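Putative diguanylate cyclase (GGDEF) with PAS/PAC domain (Rhodopseudomonas palustris, PDB 3LIF) probably makes cyclic di-GMP from two GTP molecules through its GGDEF domain, the chain here being its extracellular double-PDC sensor domain. Local coordinates at residues L24-H27 with A28-F32; E152-S155 with T156-T160. One frame throughout, in Å; residues are numbered along the deposited sequence.

Contact 1: L24-H27 with A28-F32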
# COMPACT_ATOMS: atom_id res chain seq x y z
N LEU A 24 -11.97 -5.04 -4.27
CA LEU A 24 -10.56 -4.91 -3.96
C LEU A 24 -10.19 -3.42 -3.78
O LEU A 24 -9.46 -3.09 -2.88
CB LEU A 24 -9.71 -5.62 -5.03
CG LEU A 24 -9.94 -7.14 -5.18
CD1 LEU A 24 -9.20 -7.76 -6.37
CD2 LEU A 24 -9.55 -7.91 -3.96
N ALA A 25 -10.71 -2.52 -4.60
CA ALA A 25 -10.35 -1.11 -4.52
C ALA A 25 -10.83 -0.53 -3.17
O ALA A 25 -10.13 0.23 -2.50
CB ALA A 25 -10.96 -0.36 -5.65
N GLU A 26 -12.03 -0.92 -2.77
CA GLU A 26 -12.55 -0.45 -1.50
C GLU A 26 -11.82 -1.00 -0.33
O GLU A 26 -11.58 -0.32 0.66
CB GLU A 26 -14.01 -0.80 -1.34
CG GLU A 26 -14.83 0.06 -2.22
CD GLU A 26 -16.24 0.04 -1.75
OE1 GLU A 26 -16.76 1.14 -1.39
OE2 GLU A 26 -16.83 -1.09 -1.69
N HIS A 27 -11.51 -2.26 -0.40
CA HIS A 27 -10.70 -2.79 0.66
C HIS A 27 -9.42 -1.93 0.83
O HIS A 27 -8.97 -1.71 1.98
CB HIS A 27 -10.33 -4.18 0.28
CG HIS A 27 -9.46 -4.82 1.27
ND1 HIS A 27 -8.09 -4.86 1.14
CD2 HIS A 27 -9.75 -5.52 2.39
CE1 HIS A 27 -7.57 -5.55 2.13
NE2 HIS A 27 -8.56 -5.97 2.91
N ALA A 28 -8.83 -1.46 -0.28
CA ALA A 28 -7.59 -0.71 -0.18
C ALA A 28 -7.99 0.57 0.47
O ALA A 28 -7.44 0.95 1.51
CB ALA A 28 -6.96 -0.46 -1.53
N THR A 29 -8.98 1.24 -0.11
CA THR A 29 -9.39 2.49 0.48
C THR A 29 -9.62 2.33 1.99
O THR A 29 -9.10 3.09 2.78
CB THR A 29 -10.61 3.10 -0.16
OG1 THR A 29 -10.34 3.42 -1.54
CG2 THR A 29 -10.93 4.39 0.59
N HIS A 30 -10.38 1.34 2.39
CA HIS A 30 -10.73 1.23 3.81
C HIS A 30 -9.47 0.95 4.63
O HIS A 30 -9.32 1.50 5.73
CB HIS A 30 -11.80 0.13 4.10
CG HIS A 30 -13.17 0.42 3.56
ND1 HIS A 30 -13.68 1.69 3.42
CD2 HIS A 30 -14.15 -0.43 3.13
CE1 HIS A 30 -14.90 1.63 2.92
NE2 HIS A 30 -15.21 0.35 2.74
N THR A 31 -8.56 0.11 4.10
CA THR A 31 -7.35 -0.23 4.86
C THR A 31 -6.42 0.98 5.07
O THR A 31 -6.01 1.27 6.18
CB THR A 31 -6.55 -1.27 4.15
OG1 THR A 31 -7.36 -2.43 3.95
CG2 THR A 31 -5.33 -1.61 4.97
N PHE A 32 -6.13 1.71 4.00
CA PHE A 32 -5.37 2.94 4.19
C PHE A 32 -6.07 3.96 5.09
O PHE A 32 -5.42 4.59 5.92
CB PHE A 32 -4.88 3.53 2.86
CG PHE A 32 -3.75 2.74 2.28
CD1 PHE A 32 -4.00 1.60 1.53
CD2 PHE A 32 -2.43 3.07 2.55
CE1 PHE A 32 -2.95 0.82 1.03
CE2 PHE A 32 -1.39 2.32 2.02
CZ PHE A 32 -1.65 1.19 1.29

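Contact 2: E152-S155 with T156-T160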
# COMPACT_ATOMS: atom_id res chain seq x y z
N GLU A 152 1.61 -8.60 4.07
CA GLU A 152 0.92 -9.86 4.35
C GLU A 152 -0.59 -9.63 4.63
O GLU A 152 -1.47 -10.45 4.30
CB GLU A 152 1.60 -10.57 5.51
CG GLU A 152 1.04 -11.93 5.91
CD GLU A 152 2.02 -12.69 6.82
OE1 GLU A 152 3.26 -12.60 6.59
OE2 GLU A 152 1.57 -13.37 7.78
N TYR A 153 -0.93 -8.50 5.19
CA TYR A 153 -2.31 -8.28 5.37
C TYR A 153 -3.03 -8.34 4.04
O TYR A 153 -4.15 -8.87 3.97
CB TYR A 153 -2.52 -6.91 5.95
CG TYR A 153 -3.93 -6.56 6.19
CD1 TYR A 153 -4.65 -7.19 7.22
CD2 TYR A 153 -4.55 -5.57 5.42
CE1 TYR A 153 -5.96 -6.82 7.48
CE2 TYR A 153 -5.88 -5.19 5.66
CZ TYR A 153 -6.54 -5.83 6.70
OH TYR A 153 -7.81 -5.50 6.94
N PHE A 154 -2.46 -7.76 2.98
CA PHE A 154 -3.15 -7.74 1.71
C PHE A 154 -3.10 -9.13 1.02
O PHE A 154 -4.10 -9.62 0.48
CB PHE A 154 -2.58 -6.67 0.79
CG PHE A 154 -2.97 -5.28 1.14
CD1 PHE A 154 -4.19 -4.76 0.72
CD2 PHE A 154 -2.09 -4.46 1.84
CE1 PHE A 154 -4.56 -3.48 1.02
CE2 PHE A 154 -2.45 -3.15 2.16
CZ PHE A 154 -3.69 -2.65 1.74
N SER A 155 -1.94 -9.75 1.01
CA SER A 155 -1.86 -10.99 0.29
C SER A 155 -2.79 -12.02 0.91
O SER A 155 -3.33 -12.89 0.26
CB SER A 155 -0.42 -11.50 0.21
OG SER A 155 0.21 -11.42 1.46
N THR A 156 -3.01 -11.93 2.21
CA THR A 156 -3.81 -12.91 2.91
C THR A 156 -5.26 -12.73 2.55
O THR A 156 -5.98 -13.67 2.35
CB THR A 156 -3.57 -12.70 4.39
OG1 THR A 156 -2.33 -13.34 4.68
CG2 THR A 156 -4.71 -13.19 5.31
N PHE A 157 -5.70 -11.50 2.48
CA PHE A 157 -7.00 -11.21 1.99
C PHE A 157 -7.08 -11.70 0.54
O PHE A 157 -8.12 -12.24 0.13
CB PHE A 157 -7.19 -9.70 2.01
CG PHE A 157 -8.52 -9.25 1.50
CD1 PHE A 157 -9.70 -9.80 2.00
CD2 PHE A 157 -8.62 -8.27 0.54
CE1 PHE A 157 -10.95 -9.37 1.52
CE2 PHE A 157 -9.85 -7.84 0.06
CZ PHE A 157 -11.02 -8.39 0.55
N TYR A 158 -5.99 -11.54 -0.23
CA TYR A 158 -6.13 -11.73 -1.67
C TYR A 158 -6.28 -13.19 -1.95
O TYR A 158 -7.00 -13.59 -2.88
CB TYR A 158 -5.01 -11.11 -2.53
CG TYR A 158 -4.99 -9.61 -2.55
CD1 TYR A 158 -6.14 -8.87 -2.27
CD2 TYR A 158 -3.82 -8.92 -2.81
CE1 TYR A 158 -6.13 -7.48 -2.25
CE2 TYR A 158 -3.77 -7.54 -2.81
CZ TYR A 158 -4.92 -6.82 -2.52
OH TYR A 158 -4.87 -5.44 -2.53
N LYS A 159 -5.65 -14.02 -1.13
CA LYS A 159 -5.80 -15.43 -1.35
C LYS A 159 -7.19 -16.01 -1.00
O LYS A 159 -7.48 -17.14 -1.35
CB LYS A 159 -4.67 -16.22 -0.72
CG LYS A 159 -4.82 -16.46 0.72
CD LYS A 159 -3.59 -17.25 1.18
CE LYS A 159 -3.72 -18.73 0.81
NZ LYS A 159 -2.51 -19.40 1.30
N THR A 160 -8.06 -15.24 -0.36
CA THR A 160 -9.38 -15.75 -0.11
C THR A 160 -10.26 -15.83 -1.38
O THR A 160 -11.47 -15.99 -1.28
CB THR A 160 -10.18 -14.89 0.90
OG1 THR A 160 -10.56 -13.66 0.27
CG2 THR A 160 -9.42 -14.63 2.16

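Contact 1: L24-H27 with A28-F32
Thr31 reaches back one helical turn to His27 and holds its carbonyl twice. Its hydroxyl donates to His27 O (OG1 to O 2.6 Å), while its amide gives the ordinary helical bond to the same oxygen (Thr31 N to His27 O 2.8 Å). The two donors come from opposite faces of the carbonyl plane, each tilted about 30° from it. The hydroxyl can do this because OG1 sits beside its own backbone N (chi1 -58°), folded back against the preceding turn. Two further i to i+4 bonds run nearly straight: Thr29 N to Ala25 O at 2.8 Å and His30 N to Glu26 O at 2.7 Å. The amide of Ala28 bonds to Leu24 O and only weakly to Ala25 O. The hydroxyl of Thr29 bonds to Ser228 O, tying the helix to a loop.

Among the nonbonded contacts, Thr31 OG1 also lies over one face of the His27 imidazole, 3.6 Å from CE1 and offset toward the rim of the ring. The His27 ring itself stacks with Phe157 of helix 151-158, and Leu24 packs on that helix too.

Inside the long helix 5-47 of the sensor domain, the threonine proton is thus spent on a helix carbonyl, so Thr31 can be buried between helices with its polar atom satisfied on the His27 carbonyl, beneath the imidazole that stacks on the neighbouring helix.

Contact 2: E152-S155 with T156-T160
Tyr158 lays its ring over the carbonyl of Phe154, one turn earlier in helix 151-158, with Phe154 O 3.2 Å above the ring plane and displaced toward the rim. The tyrosine CG is anti to its own carbonyl carbon (chi1 -69°), which swings the ring back along the helix. There it runs side by side with Phe154, both pointing the same way: CE2 of Tyr158 is 3.9 Å from Phe154 CB, and its OH comes to 3.4 Å from Phe154 CD1. The amide of Tyr158 bonds to the same Phe154 O at 2.8 Å, in the carbonyl plane. Cutting Tyr158 back to alanine would remove the ring from over the Phe154 carbonyl and would probably leave a gap beside the Phe154 ring and against Ile169, Leu171 and Ile180, the strand residues on which the tyrosine also packs.

On the exposed side, Thr156 N donates to Glu152 O at 3.0 Å, and Thr156 OG1 adds a weak bond to that oxygen. Lys159 N bonds to Ser155 O, while Phe157 N reaches Tyr153 O only weakly. Just beyond, Thr160 turns back on Phe157 O with both its amide and its hydroxyl, the latter (OG1 to O 2.8 Å) lying in the carbonyl plane. The Phe157 ring meets Phe161 edge-to-face.

Such a short amphipathic helix, packed beside the long N-terminal helix and against strands 168-173 and 178-182 of the second sheet, is consistent with the linker between the two PDC modules of a double-Cache sensor domain.

From the N terminus, contact 1 comes first, midway along helix 5-47; contact 2 follows after the whole first sheet has been built, in helix 151-158, which begins just past strand 141-149. Each is a local turn within one helix and closes no loop, and the two stand in series, neither nested nor crossing. They meet in space, their centres about 12 Å apart: Phe32 CE1 lies 3.6 Å from Phe154 CZ, and Tyr153 packs against Thr31. The short helix is thereby held to the long one, and both pack on the second sheet, the long helix on strand 232-239 and the short one on strands 168-173 and 178-182.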